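Local coordinates for cellulase (glycosyl hydrolase family 5) (Bacteroides ovatus, PDB 3ZMR), which hydrolyses internal beta-1,4-glucosidic linkages in the backbone of xyloglucan, with retention of configuration, to release xyloglucan oligosaccharides, at residues 31-36 and 77-82; 39-44 and 71-76; 60-65 and 87-92. All blocks are in the same frame, centred on the assembly; numbering follows the deposited sequence.

In the fold
All three contacts belong to the N-terminal BACON domain, a beta sandwich apart from the catalytic barrel, and strand 71-78 serves contacts 1 and 2. Contact 1, partly buried at one end of the sandwich, is small and apolar, with one water joining the backbones. Contact 2 lies at the surface and is the most regular: strand pairing with strand 36-40, then an arginine-tryptophan stack. Contact 3 crosses between the two sheets, its touching residues mostly buried, and combines valine packing with amide hydrogen bonds. Contacts 2 and 3 adjoin, centres about 8 Å apart, joined by R71 and Q91; contact 1 is centred about 19 Å from contact 2, and its V77 packs on I87 of contact 3.

Contact 1 (31-36 and 77-82); sequences DGPAEW and VSASGA
At one end of the BACON beta sandwich, the loop that carries the chain from strand 24-31 of one sheet to strand 36-40 of the other packs against S78 and A79, where strand 71-78 leads into the type II beta turn A79 to A82. P33 and A79 meet: ring atom CG of P33 lies 3.8 Å from CB of A79. The same methyl faces the backbone of the loop, with A79 CB 3.7 Å from E35 O, and touches CB of W36 more loosely at 4.1 Å. W36 takes part through the root of its side chain. Its CG is placed between the backbone N and the carbonyl carbon (chi1 47°), and the indole leads away from A79 into the sandwich, against I30 and V58, while NE1 is hydrogen-bonded to G54 O in the loop before strand 55-62. W36 CA and CB both lie 3.2 Å from S78 O, the shortest approach of the two segments. The turn is closed by a bond from A82 N to A79 O (3.1 Å), with G81 at positive phi. A single water ties the turn to the loop: it donates to E35 O at 3.1 Å and accepts from S80 N at 2.7 Å.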
loop_
_atom_site.group_PDB
_atom_site.type_symbol
_atom_site.label_atom_id
_atom_site.label_comp_id
_atom_site.label_asym_id
_atom_site.label_seq_id
_atom_site.Cartn_x
_atom_site.Cartn_y
_atom_site.Cartn_z
ATOM N N ASP A 31 33.682 21.652 20.938
ATOM C CA ASP A 31 34.535 22.823 21.178
ATOM C C ASP A 31 35.983 22.352 21.213
ATOM O O ASP A 31 36.543 22.077 22.273
ATOM C CB ASP A 31 34.127 23.496 22.490
ATOM C CG ASP A 31 34.743 24.877 22.679
ATOM O OD1 ASP A 31 35.545 25.323 21.843
ATOM O OD2 ASP A 31 34.417 25.530 23.691
ATOM N N GLY A 32 36.592 22.275 20.039
ATOM C CA GLY A 32 37.911 21.654 19.913
ATOM C C GLY A 32 39.038 22.513 19.363
ATOM O O GLY A 32 38.854 23.678 19.033
ATOM N N PRO A 33 40.232 21.924 19.247
ATOM C CA PRO A 33 41.419 22.650 18.766
ATOM C C PRO A 33 41.467 22.755 17.254
ATOM O O PRO A 33 40.451 22.527 16.588
ATOM C CB PRO A 33 42.573 21.809 19.316
ATOM C CG PRO A 33 42.020 20.425 19.362
ATOM C CD PRO A 33 40.561 20.556 19.686
ATOM N N ALA A 34 42.644 23.097 16.731
ATOM C CA ALA A 34 42.854 23.311 15.293
ATOM C C ALA A 34 42.454 22.108 14.453
ATOM O O ALA A 34 42.015 22.260 13.291
ATOM C CB ALA A 34 44.308 23.680 15.015
ATOM N N GLU A 35 42.613 20.923 15.044
ATOM C CA GLU A 35 42.242 19.676 14.391
ATOM C C GLU A 35 41.699 18.653 15.393
ATOM O O GLU A 35 42.298 18.392 16.438
ATOM C CB GLU A 35 43.452 19.084 13.666
ATOM C CG GLU A 35 43.151 17.855 12.827
ATOM C CD GLU A 35 44.389 17.362 12.111
ATOM O OE1 GLU A 35 45.461 17.993 12.263
ATOM O OE2 GLU A 35 44.293 16.336 11.415
ATOM N N TRP A 36 40.553 18.079 15.067
ATOM C CA TRP A 36 40.015 16.952 15.820
ATOM C C TRP A 36 39.312 15.994 14.882
ATOM O O TRP A 36 39.107 16.281 13.696
ATOM C CB TRP A 36 39.112 17.417 16.964
ATOM C CG TRP A 36 38.077 18.483 16.573
ATOM C CD1 TRP A 36 38.177 19.829 16.814
ATOM C CD2 TRP A 36 36.814 18.306 15.906
ATOM N NE1 TRP A 36 37.089 20.490 16.356
ATOM C CE2 TRP A 36 36.225 19.595 15.797
ATOM C CE3 TRP A 36 36.117 17.198 15.400
ATOM C CZ2 TRP A 36 34.984 19.804 15.196
ATOM C CZ3 TRP A 36 34.886 17.416 14.777
ATOM C CH2 TRP A 36 34.331 18.710 14.691
ATOM N N VAL A 77 35.272 11.324 20.014
ATOM C CA VAL A 77 35.907 12.574 19.565
ATOM C C VAL A 77 37.352 12.587 20.070
ATOM O O VAL A 77 37.603 12.388 21.255
ATOM C CB VAL A 77 35.162 13.812 20.094
ATOM C CG1 VAL A 77 35.657 15.061 19.394
ATOM C CG2 VAL A 77 33.636 13.645 19.926
ATOM N N SER A 78 38.300 12.843 19.168
ATOM C CA SER A 78 39.706 12.778 19.539
ATOM C C SER A 78 40.525 13.918 18.959
ATOM O O SER A 78 40.163 14.509 17.946
ATOM C CB SER A 78 40.288 11.438 19.104
ATOM O OG SER A 78 40.221 11.273 17.712
ATOM N N ALA A 79 41.634 14.213 19.620
ATOM C CA ALA A 79 42.558 15.244 19.160
ATOM C C ALA A 79 43.933 14.904 19.714
ATOM O O ALA A 79 44.055 14.301 20.778
ATOM C CB ALA A 79 42.110 16.613 19.632
ATOM N N SER A 80 44.956 15.314 18.980
ATOM C CA SER A 80 46.333 15.030 19.326
ATOM C C SER A 80 46.663 15.600 20.691
ATOM O O SER A 80 46.359 16.756 20.982
ATOM C CB SER A 80 47.239 15.622 18.269
ATOM O OG SER A 80 47.131 14.894 17.066
ATOM N N GLY A 81 47.248 14.751 21.534
ATOM C CA GLY A 81 47.641 15.122 22.901
ATOM C C GLY A 81 46.519 15.458 23.880
ATOM O O GLY A 81 46.769 16.022 24.946
ATOM N N ALA A 82 45.283 15.115 23.518
ATOM C CA ALA A 82 44.108 15.378 24.359
ATOM C C ALA A 82 43.418 14.046 24.649
ATOM O O ALA A 82 43.480 13.140 23.817
ATOM C CB ALA A 82 43.135 16.325 23.660
HETATM O O HOH W 1 44.564 16.249 16.526
#

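Contact 2 (39-44 and 71-76)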
loop_
_atom_site.group_PDB
_atom_site.type_symbol
_atom_site.label_atom_id
_atom_site.label_comp_id
_atom_site.label_asym_id
_atom_site.label_seq_id
_atom_site.Cartn_x
_atom_site.Cartn_y
_atom_site.Cartn_z
ATOM N N SER A 39 34.780 9.376 15.090
ATOM C CA SER A 39 34.345 8.088 14.577
ATOM C C SER A 39 33.166 7.618 15.447
ATOM O O SER A 39 32.887 8.193 16.520
ATOM C CB SER A 39 35.482 7.059 14.581
ATOM O OG SER A 39 35.862 6.713 15.892
ATOM N N THR A 40 32.461 6.613 14.950
ATOM C CA THR A 40 31.412 5.928 15.714
ATOM C C THR A 40 31.632 4.404 15.689
ATOM O O THR A 40 32.296 3.853 14.799
ATOM C CB THR A 40 29.972 6.216 15.200
ATOM O OG1 THR A 40 29.645 5.329 14.125
ATOM C CG2 THR A 40 29.805 7.662 14.752
ATOM N N SER A 41 31.021 3.733 16.660
ATOM C CA SER A 41 31.247 2.304 16.878
ATOM C C SER A 41 30.283 1.395 16.100
ATOM O O SER A 41 30.451 0.179 16.114
ATOM C CB SER A 41 31.156 1.995 18.376
ATOM O OG SER A 41 29.813 2.085 18.821
ATOM N N GLU A 42 29.268 1.984 15.456
ATOM C CA GLU A 42 28.220 1.216 14.766
ATOM C C GLU A 42 27.781 1.929 13.482
ATOM O O GLU A 42 27.649 3.149 13.464
ATOM C CB GLU A 42 26.992 0.998 15.663
ATOM C CG GLU A 42 27.264 0.291 16.983
ATOM C CD GLU A 42 27.633 -1.179 16.830
ATOM O OE1 GLU A 42 27.472 -1.763 15.732
ATOM O OE2 GLU A 42 28.063 -1.763 17.836
ATOM N N SER A 43 27.536 1.152 12.441
ATOM C CA SER A 43 27.215 1.675 11.111
ATOM C C SER A 43 25.886 2.415 11.070
ATOM O O SER A 43 25.692 3.262 10.212
ATOM C CB SER A 43 27.224 0.553 10.066
ATOM O OG SER A 43 26.245 -0.429 10.350
ATOM N N TRP A 44 24.993 2.116 12.016
ATOM C CA TRP A 44 23.658 2.777 12.053
ATOM C C TRP A 44 23.671 4.151 12.749
ATOM O O TRP A 44 22.673 4.878 12.763
ATOM C CB TRP A 44 22.595 1.886 12.730
ATOM C CG TRP A 44 22.954 1.402 14.138
ATOM C CD1 TRP A 44 23.526 0.188 14.460
ATOM C CD2 TRP A 44 22.810 2.110 15.389
ATOM N NE1 TRP A 44 23.715 0.093 15.809
ATOM C CE2 TRP A 44 23.306 1.251 16.409
ATOM C CE3 TRP A 44 22.295 3.374 15.758
ATOM C CZ2 TRP A 44 23.314 1.608 17.756
ATOM C CZ3 TRP A 44 22.303 3.734 17.119
ATOM C CH2 TRP A 44 22.795 2.829 18.102
ATOM N N ARG A 71 19.283 -0.617 21.161
ATOM C CA ARG A 71 20.665 -0.734 20.714
ATOM C C ARG A 71 21.486 0.467 21.152
ATOM O O ARG A 71 20.964 1.569 21.373
ATOM C CB ARG A 71 20.774 -0.955 19.206
ATOM C CG ARG A 71 20.131 0.110 18.329
ATOM C CD ARG A 71 20.136 -0.353 16.883
ATOM N NE ARG A 71 19.678 0.710 15.971
ATOM C CZ ARG A 71 19.602 0.592 14.643
ATOM N NH1 ARG A 71 19.943 -0.537 14.039
ATOM N NH2 ARG A 71 19.175 1.608 13.901
ATOM N N THR A 72 22.784 0.226 21.266
ATOM C CA THR A 72 23.713 1.235 21.743
ATOM C C THR A 72 24.951 1.356 20.857
ATOM O O THR A 72 25.345 0.437 20.146
ATOM C CB THR A 72 24.177 0.953 23.186
ATOM O OG1 THR A 72 24.889 -0.298 23.238
ATOM C CG2 THR A 72 22.981 0.942 24.164
ATOM N N ALA A 73 25.536 2.536 20.908
ATOM C CA ALA A 73 26.765 2.839 20.193
ATOM C C ALA A 73 27.547 3.894 20.971
ATOM O O ALA A 73 27.070 4.481 21.970
ATOM C CB ALA A 73 26.450 3.358 18.811
ATOM N N THR A 74 28.780 4.103 20.525
ATOM C CA THR A 74 29.550 5.256 21.000
ATOM C C THR A 74 29.978 6.125 19.825
ATOM O O THR A 74 30.044 5.672 18.673
ATOM C CB THR A 74 30.798 4.851 21.811
ATOM O OG1 THR A 74 31.660 4.063 20.985
ATOM C CG2 THR A 74 30.407 4.072 23.041
ATOM N N VAL A 75 30.225 7.385 20.149
ATOM C CA VAL A 75 30.830 8.362 19.247
ATOM C C VAL A 75 32.082 8.873 19.962
ATOM O O VAL A 75 32.013 9.390 21.093
ATOM C CB VAL A 75 29.860 9.535 18.961
ATOM C CG1 VAL A 75 30.520 10.580 18.072
ATOM C CG2 VAL A 75 28.577 9.019 18.295
ATOM N N THR A 76 33.221 8.717 19.295
ATOM C CA THR A 76 34.513 9.068 19.871
ATOM C C THR A 76 35.080 10.292 19.203
ATOM O O THR A 76 35.301 10.306 17.983
ATOM C CB THR A 76 35.484 7.891 19.721
ATOM O OG1 THR A 76 34.982 6.806 20.497
ATOM C CG2 THR A 76 36.906 8.237 20.224
#
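The guanidinium of R71 lies flat on the indole of W44, in the loop after strand 36-40, beyond its antiparallel pairing with strand 71-78 in the BACON sandwich. The planes are 4° apart, and R71 CZ sits 3.7 Å from the centroid of the five-membered ring, a cation-pi stack; CD of R71 adds a CH-pi contact over the same face. E42 CB lies over the opposite face toward the rim, and T72 O meets the ring edge at CZ2 (3.3 Å). The arginine chain runs extended from CG to NE, carrying the guanidinium along the indole, and Q91 OE1 accepts from R71 NE, which probably helps to fix the guanidinium's rotation. Farther along, S39 and T76 form a hydrogen-bonded pair, with S39 N to T76 O 3.1 Å and T76 N to S39 O 2.8 Å. T40 and V75 follow as a non-hydrogen-bonded pair, their side chains pointing the same way, T40 CG2 4.0 Å from V75 CG2. S41 N still reaches T74 O at 3.0 Å, but the regular ladder then gives way to a side chain. With chi1 at 72°, S41 OG turns to the neighbouring strand and accepts from T74 N at 2.8 Å, a nearly straight bond of 170°.

Contact 3 (60-65 and 87-92); sequences ITVEAN and INVKQS
Segments 60-65 and 87-92 come from opposite sheets of the BACON sandwich, strands 55-62 and 85-91, and do not pair as strands. Their touching ends run in similar directions, 29° apart, and the nearest alpha carbons, those of N65 and Q91, are 7.4 Å from each other. At this distance the contact is made by side chains, two of which reach backbone carbonyls of the other segment. Between the sheets the valines touch lightly, V62 CG1 to V89 CG1 at 4.3 Å, in an apolar interior that F19 also lines. Farther along strand 85-91, past V89, Q91 makes the contact. Its chain is fully extended, with CG anti to the backbone N (chi1 -175°), and this carries the amide across to the 60-65 segment. There NE2 donates to E63 O at 2.9 Å; the acceptor lies within 3° of the Q91 amide plane, although NE2 is tilted from the plane of the E63 carbonyl. Methyl CG2 of V62 lies 3.4 Å from the same NE2, and CB of N65 rests 3.6 Å from Q91 CD. N65 reaches back the other way: its ND2 donates to S92 O at 3.0 Å, approaching from above the carbonyl plane. N65 OD1 is hydrogen-bonded to T67 OG1, and N65 ND2 donates also to K69 O. Q91 NE2 has D20 O as a second acceptor. With R71 engaging OE1, the buried glutamine amide is held at both ends, an arrangement that would fix its orientation and satisfy the polar group beside the valine packing.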
loop_
_atom_site.group_PDB
_atom_site.type_symbol
_atom_site.label_atom_id
_atom_site.label_comp_id
_atom_site.label_asym_id
_atom_site.label_seq_id
_atom_site.Cartn_x
_atom_site.Cartn_y
_atom_site.Cartn_z
ATOM N N ILE A 60 24.631 14.092 14.791
ATOM C CA ILE A 60 24.628 12.651 15.038
ATOM C C ILE A 60 23.276 12.126 14.535
ATOM O O ILE A 60 22.223 12.600 14.976
ATOM C CB ILE A 60 24.836 12.313 16.534
ATOM C CG1 ILE A 60 26.156 12.928 17.049
ATOM C CG2 ILE A 60 24.822 10.800 16.742
ATOM C CD1 ILE A 60 27.423 12.505 16.310
ATOM N N THR A 61 23.337 11.189 13.590
ATOM C CA THR A 61 22.166 10.676 12.889
ATOM C C THR A 61 22.077 9.164 13.066
ATOM O O THR A 61 23.069 8.435 12.919
ATOM C CB THR A 61 22.213 11.037 11.385
ATOM O OG1 THR A 61 22.448 12.445 11.248
ATOM C CG2 THR A 61 20.891 10.671 10.671
ATOM N N VAL A 62 20.884 8.693 13.395
ATOM C CA VAL A 62 20.634 7.272 13.506
ATOM C C VAL A 62 19.686 6.815 12.414
ATOM O O VAL A 62 18.726 7.519 12.051
ATOM C CB VAL A 62 20.081 6.865 14.901
ATOM C CG1 VAL A 62 21.085 7.222 16.007
ATOM C CG2 VAL A 62 18.697 7.471 15.175
ATOM N N GLU A 63 19.949 5.608 11.938
ATOM C CA GLU A 63 19.011 4.904 11.077
ATOM C C GLU A 63 17.820 4.434 11.899
ATOM O O GLU A 63 17.901 4.284 13.117
ATOM C CB GLU A 63 19.694 3.695 10.429
ATOM C CG GLU A 63 20.754 4.054 9.410
ATOM C CD GLU A 63 21.501 2.852 8.852
ATOM O OE1 GLU A 63 21.342 1.719 9.378
ATOM O OE2 GLU A 63 22.275 3.049 7.885
ATOM N N ALA A 64 16.710 4.190 11.226
ATOM C CA ALA A 64 15.542 3.598 11.879
ATOM C C ALA A 64 15.938 2.266 12.505
ATOM O O ALA A 64 16.731 1.518 11.929
ATOM C CB ALA A 64 14.421 3.384 10.869
ATOM N N ASN A 65 15.433 2.011 13.716
ATOM C CA ASN A 65 15.708 0.748 14.412
ATOM C C ASN A 65 14.565 -0.258 14.196
ATOM O O ASN A 65 13.571 -0.202 14.874
ATOM C CB ASN A 65 15.909 0.992 15.904
ATOM C CG ASN A 65 16.260 -0.286 16.661
ATOM O OD1 ASN A 65 16.575 -1.309 16.048
ATOM N ND2 ASN A 65 16.207 -0.228 17.989
ATOM N N ILE A 87 31.074 9.677 23.656
ATOM C CA ILE A 87 29.652 9.938 23.839
ATOM C C ILE A 87 28.866 8.625 23.707
ATOM O O ILE A 87 29.101 7.836 22.816
ATOM C CB ILE A 87 29.173 10.942 22.754
ATOM C CG1 ILE A 87 29.879 12.294 22.914
ATOM C CG2 ILE A 87 27.648 11.068 22.747
ATOM C CD1 ILE A 87 29.773 13.215 21.704
ATOM N N ASN A 88 27.944 8.403 24.637
ATOM C CA ASN A 88 27.023 7.262 24.560
ATOM C C ASN A 88 25.820 7.629 23.678
ATOM O O ASN A 88 25.299 8.742 23.786
ATOM C CB ASN A 88 26.494 6.875 25.951
ATOM C CG ASN A 88 27.572 6.260 26.852
ATOM O OD1 ASN A 88 28.261 5.310 26.469
ATOM N ND2 ASN A 88 27.720 6.822 28.051
ATOM N N VAL A 89 25.406 6.671 22.845
ATOM C CA VAL A 89 24.182 6.745 22.053
ATOM C C VAL A 89 23.316 5.518 22.315
ATOM O O VAL A 89 23.763 4.375 22.150
ATOM C CB VAL A 89 24.492 6.833 20.540
ATOM C CG1 VAL A 89 23.202 6.880 19.715
ATOM C CG2 VAL A 89 25.352 8.058 20.271
ATOM N N LYS A 90 22.073 5.777 22.705
ATOM C CA LYS A 90 21.096 4.707 22.947
ATOM C C LYS A 90 19.890 4.989 22.059
ATOM O O LYS A 90 19.363 6.099 22.043
ATOM C CB LYS A 90 20.649 4.680 24.408
ATOM C CG LYS A 90 19.677 3.549 24.746
ATOM C CD LYS A 90 19.277 3.563 26.217
ATOM C CE LYS A 90 20.450 3.280 27.131
ATOM N NZ LYS A 90 20.031 3.346 28.560
ATOM N N GLN A 91 19.462 3.960 21.346
ATOM C CA GLN A 91 18.278 4.025 20.496
ATOM C C GLN A 91 17.263 2.945 20.910
ATOM O O GLN A 91 17.588 1.767 20.951
ATOM C CB GLN A 91 18.644 3.866 19.030
ATOM C CG GLN A 91 17.432 4.055 18.135
ATOM C CD GLN A 91 17.726 3.978 16.649
ATOM O OE1 GLN A 91 18.646 3.280 16.202
ATOM N NE2 GLN A 91 16.882 4.659 15.850
ATOM N N SER A 92 16.034 3.375 21.185
ATOM C CA SER A 92 14.984 2.463 21.629
ATOM C C SER A 92 14.398 1.628 20.505
ATOM O O SER A 92 14.605 1.901 19.320
ATOM C CB SER A 92 13.899 3.171 22.429
ATOM O OG SER A 92 13.336 4.210 21.700
#